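Local coordinates for protein response regulator aspartate phosphatase I (Bacillus subtilis subsp. subtilis, PDB 4I1A) that dephosphorylates the sporulation phosphotransferase Spo0F and activates excision and transfer of the mobile element ICEBs1 by inactivating its repressor ImmR, at residues H221-I232 with H259-T268. Sequence-based numbering, arbitrary orientation.
Sequences HLIAMSHMNIGI and HSFLTKTLFT
His221 turns the edge of its imidazole onto the face of His259 in an edge-to-face pair, with ring centroids 4.1 Å apart and planes at 57°; NE2 of His221 stands over the centre of the His259 ring. That ring is steadied at the start of helix 261-275 by a capping bond, 3.1 Å from Phe261 N to His259 ND1, nearly straight at the hydrogen although Phe261 N sits well out of the imidazole plane. An alanine in place of His259 removes the imidazole, which would probably leave Phe261 N without its side-chain cap and the His221 ring freer to turn. Two methionines meet Phe261. The Met228 methyl makes a CH-pi contact over the ring face, CE 4.0 Å from the Phe261 centroid, and Met225 CE touches Phe261 CE2 at 3.5 Å. Both sulfurs make Met-aromatic contacts, Met228 SD obliquely and Met225 SD at the edge. Such packing joins helices 220-236 and 261-275 of the TPR superhelix; their segments run roughly parallel, axes crossing at 30°, and helix 240-257, between them in the chain, packs against both. With CG anti to the backbone N (chi1 -176°) and the chain bent at its last torsion, Met228 brings SD beside Thr265 OG1, a hydroxyl that donates a hydrogen bond to Phe261 O. Further along, Ile232 CD1 meets Lys264 CE at 3.6 Å, crossing the extended lysine chain.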
loop_
_atom_site.group_PDB
_atom_site.type_symbol
_atom_site.label_atom_id
_atom_site.label_comp_id
_atom_site.label_asym_id
_atom_site.label_seq_id
_atom_site.Cartn_x
_atom_site.Cartn_y
_atom_site.Cartn_z
ATOM N N HIS A 221 -4.124 13.314 9.603
ATOM C CA HIS A 221 -3.432 12.524 8.597
ATOM C C HIS A 221 -3.849 11.053 8.627
ATOM O O HIS A 221 -3.926 10.402 7.580
ATOM C CB HIS A 221 -1.915 12.646 8.736
ATOM C CG HIS A 221 -1.174 12.123 7.551
ATOM N ND1 HIS A 221 -0.325 11.033 7.617
ATOM C CD2 HIS A 221 -1.173 12.514 6.255
ATOM C CE1 HIS A 221 0.171 10.793 6.422
ATOM N NE2 HIS A 221 -0.326 11.675 5.573
ATOM N N LEU A 222 -4.114 10.536 9.825
ATOM C CA LEU A 222 -4.586 9.164 9.969
ATOM C C LEU A 222 -6.009 8.998 9.437
ATOM O O LEU A 222 -6.385 7.913 8.991
ATOM C CB LEU A 222 -4.491 8.720 11.421
ATOM C CG LEU A 222 -3.053 8.499 11.884
ATOM C CD1 LEU A 222 -3.013 7.863 13.259
ATOM C CD2 LEU A 222 -2.301 7.652 10.869
ATOM N N ILE A 223 -6.791 10.074 9.475
ATOM C CA ILE A 223 -8.137 10.061 8.914
ATOM C C ILE A 223 -8.060 9.921 7.394
ATOM O O ILE A 223 -8.757 9.098 6.789
ATOM C CB ILE A 223 -8.917 11.345 9.285
ATOM C CG1 ILE A 223 -9.365 11.291 10.746
ATOM C CG2 ILE A 223 -10.124 11.540 8.374
ATOM C CD1 ILE A 223 -10.064 12.583 11.246
ATOM N N ALA A 224 -7.192 10.714 6.779
ATOM C CA ALA A 224 -6.993 10.629 5.333
ATOM C C ALA A 224 -6.369 9.302 4.936
ATOM O O ALA A 224 -6.700 8.739 3.894
ATOM C CB ALA A 224 -6.139 11.776 4.844
ATOM N N MET A 225 -5.457 8.800 5.759
ATOM C CA MET A 225 -4.822 7.526 5.446
ATOM C C MET A 225 -5.830 6.381 5.486
ATOM O O MET A 225 -5.824 5.518 4.613
ATOM C CB MET A 225 -3.622 7.265 6.356
ATOM C CG MET A 225 -2.394 8.068 5.971
ATOM S SD MET A 225 -0.917 7.566 6.876
ATOM C CE MET A 225 -0.607 5.950 6.165
ATOM N N SER A 226 -6.719 6.404 6.473
ATOM C CA SER A 226 -7.788 5.415 6.546
ATOM C C SER A 226 -8.725 5.521 5.344
ATOM O O SER A 226 -9.020 4.521 4.694
ATOM C CB SER A 226 -8.590 5.573 7.835
ATOM O OG SER A 226 -7.767 5.404 8.967
ATOM N N HIS A 227 -9.199 6.729 5.059
ATOM C CA HIS A 227 -10.049 6.950 3.886
ATOM C C HIS A 227 -9.420 6.392 2.616
ATOM O O HIS A 227 -10.060 5.660 1.864
ATOM C CB HIS A 227 -10.341 8.440 3.697
ATOM C CG HIS A 227 -11.420 8.968 4.592
ATOM N ND1 HIS A 227 -12.600 8.289 4.813
ATOM C CD2 HIS A 227 -11.502 10.108 5.311
ATOM C CE1 HIS A 227 -13.357 8.986 5.635
ATOM N NE2 HIS A 227 -12.715 10.100 5.955
ATOM N N MET A 228 -8.155 6.733 2.388
ATOM C CA MET A 228 -7.442 6.277 1.203
ATOM C C MET A 228 -7.417 4.750 1.131
ATOM O O MET A 228 -7.741 4.151 0.103
ATOM C CB MET A 228 -6.014 6.838 1.192
ATOM C CG MET A 228 -5.203 6.502 -0.069
ATOM S SD MET A 228 -3.448 6.935 0.074
ATOM C CE MET A 228 -2.888 5.777 1.309
ATOM N N ASN A 229 -7.037 4.118 2.232
ATOM C CA ASN A 229 -6.914 2.667 2.256
ATOM C C ASN A 229 -8.268 1.969 2.155
ATOM O O ASN A 229 -8.387 0.919 1.523
ATOM C CB ASN A 229 -6.163 2.236 3.500
ATOM C CG ASN A 229 -4.684 2.479 3.385
ATOM O OD1 ASN A 229 -4.077 2.146 2.369
ATOM N ND2 ASN A 229 -4.090 3.066 4.423
ATOM N N ILE A 230 -9.286 2.570 2.769
ATOM C CA ILE A 230 -10.659 2.117 2.604
ATOM C C ILE A 230 -11.063 2.156 1.139
ATOM O O ILE A 230 -11.580 1.171 0.610
ATOM C CB ILE A 230 -11.638 2.940 3.468
ATOM C CG1 ILE A 230 -11.496 2.529 4.942
ATOM C CG2 ILE A 230 -13.063 2.695 3.037
ATOM C CD1 ILE A 230 -12.200 3.465 5.909
ATOM N N GLY A 231 -10.807 3.289 0.484
ATOM C CA GLY A 231 -11.090 3.447 -0.931
ATOM C C GLY A 231 -10.359 2.413 -1.775
ATOM O O GLY A 231 -10.916 1.882 -2.734
ATOM N N ILE A 232 -9.113 2.115 -1.414
ATOM C CA ILE A 232 -8.348 1.091 -2.128
ATOM C C ILE A 232 -8.969 -0.311 -2.009
ATOM O O ILE A 232 -9.066 -1.031 -3.001
ATOM C CB ILE A 232 -6.869 1.065 -1.675
ATOM C CG1 ILE A 232 -6.158 2.325 -2.168
ATOM C CG2 ILE A 232 -6.156 -0.210 -2.151
ATOM C CD1 ILE A 232 -4.695 2.372 -1.801
ATOM N N HIS A 259 0.685 16.337 1.233
ATOM C CA HIS A 259 1.388 15.101 1.555
ATOM C C HIS A 259 1.608 14.260 0.302
ATOM O O HIS A 259 0.854 14.364 -0.649
ATOM C CB HIS A 259 0.624 14.288 2.603
ATOM C CG HIS A 259 1.387 13.112 3.120
ATOM N ND1 HIS A 259 1.240 11.841 2.602
ATOM C CD2 HIS A 259 2.329 13.013 4.096
ATOM C CE1 HIS A 259 2.053 11.010 3.245
ATOM N NE2 HIS A 259 2.714 11.700 4.151
ATOM N N SER A 260 2.639 13.420 0.311
ATOM C CA SER A 260 2.989 12.630 -0.869
ATOM C C SER A 260 1.873 11.685 -1.339
ATOM O O SER A 260 1.774 11.397 -2.529
ATOM C CB SER A 260 4.294 11.863 -0.644
ATOM O OG SER A 260 4.173 10.965 0.438
ATOM N N PHE A 261 1.028 11.231 -0.410
ATOM C CA PHE A 261 -0.091 10.332 -0.728
ATOM C C PHE A 261 -1.123 10.971 -1.654
ATOM O O PHE A 261 -2.066 10.312 -2.094
ATOM C CB PHE A 261 -0.797 9.856 0.546
ATOM C CG PHE A 261 -0.077 8.749 1.274
ATOM C CD1 PHE A 261 0.564 7.735 0.575
ATOM C CD2 PHE A 261 -0.061 8.715 2.667
ATOM C CE1 PHE A 261 1.221 6.713 1.251
ATOM C CE2 PHE A 261 0.592 7.707 3.347
ATOM C CZ PHE A 261 1.237 6.701 2.641
ATOM N N LEU A 262 -0.954 12.256 -1.935
ATOM C CA LEU A 262 -1.856 12.972 -2.824
ATOM C C LEU A 262 -1.854 12.330 -4.207
ATOM O O LEU A 262 -2.902 12.119 -4.808
ATOM C CB LEU A 262 -1.428 14.431 -2.920
ATOM C CG LEU A 262 -2.243 15.362 -3.809
ATOM C CD1 LEU A 262 -3.713 15.184 -3.525
ATOM C CD2 LEU A 262 -1.835 16.814 -3.551
ATOM N N THR A 263 -0.669 11.992 -4.700
ATOM C CA THR A 263 -0.546 11.462 -6.054
ATOM C C THR A 263 -1.230 10.098 -6.202
ATOM O O THR A 263 -1.956 9.847 -7.169
ATOM C CB THR A 263 0.936 11.365 -6.481
ATOM O OG1 THR A 263 1.552 12.661 -6.369
ATOM C CG2 THR A 263 1.029 10.889 -7.912
ATOM N N LYS A 264 -0.991 9.227 -5.228
ATOM C CA LYS A 264 -1.516 7.870 -5.231
ATOM C C LYS A 264 -3.047 7.868 -5.119
ATOM O O LYS A 264 -3.736 7.074 -5.757
ATOM C CB LYS A 264 -0.874 7.096 -4.076
ATOM C CG LYS A 264 -1.605 5.842 -3.659
ATOM C CD LYS A 264 -0.777 5.004 -2.701
ATOM C CE LYS A 264 -1.382 3.602 -2.553
ATOM N NZ LYS A 264 -0.749 2.777 -1.479
ATOM N N THR A 265 -3.565 8.770 -4.298
ATOM C CA THR A 265 -4.998 8.968 -4.144
ATOM C C THR A 265 -5.649 9.461 -5.450
ATOM O O THR A 265 -6.734 9.012 -5.814
ATOM C CB THR A 265 -5.259 9.993 -3.014
ATOM O OG1 THR A 265 -4.630 9.536 -1.816
ATOM C CG2 THR A 265 -6.751 10.216 -2.760
ATOM N N LEU A 266 -5.000 10.394 -6.146
ATOM C CA LEU A 266 -5.543 10.885 -7.416
ATOM C C LEU A 266 -5.459 9.794 -8.468
ATOM O O LEU A 266 -6.329 9.663 -9.334
ATOM C CB LEU A 266 -4.808 12.145 -7.899
ATOM C CG LEU A 266 -5.203 13.434 -7.179
ATOM C CD1 LEU A 266 -4.098 14.480 -7.306
ATOM C CD2 LEU A 266 -6.550 13.967 -7.713
ATOM N N PHE A 267 -4.408 9.000 -8.386
ATOM C CA PHE A 267 -4.247 7.920 -9.334
ATOM C C PHE A 267 -5.387 6.919 -9.181
ATOM O O PHE A 267 -6.071 6.580 -10.159
ATOM C CB PHE A 267 -2.885 7.238 -9.166
ATOM C CG PHE A 267 -2.730 6.017 -10.021
ATOM C CD1 PHE A 267 -2.283 6.132 -11.331
ATOM C CD2 PHE A 267 -3.076 4.754 -9.536
ATOM C CE1 PHE A 267 -2.160 5.014 -12.140
ATOM C CE2 PHE A 267 -2.961 3.628 -10.344
ATOM C CZ PHE A 267 -2.499 3.758 -11.647
ATOM N N THR A 268 -5.583 6.461 -7.948
ATOM C CA THR A 268 -6.619 5.479 -7.623
ATOM C C THR A 268 -8.005 6.018 -7.972
ATOM O O THR A 268 -8.849 5.302 -8.514
ATOM C CB THR A 268 -6.553 5.087 -6.123
ATOM O OG1 THR A 268 -5.192 4.802 -5.776
ATOM C CG2 THR A 268 -7.430 3.849 -5.814
#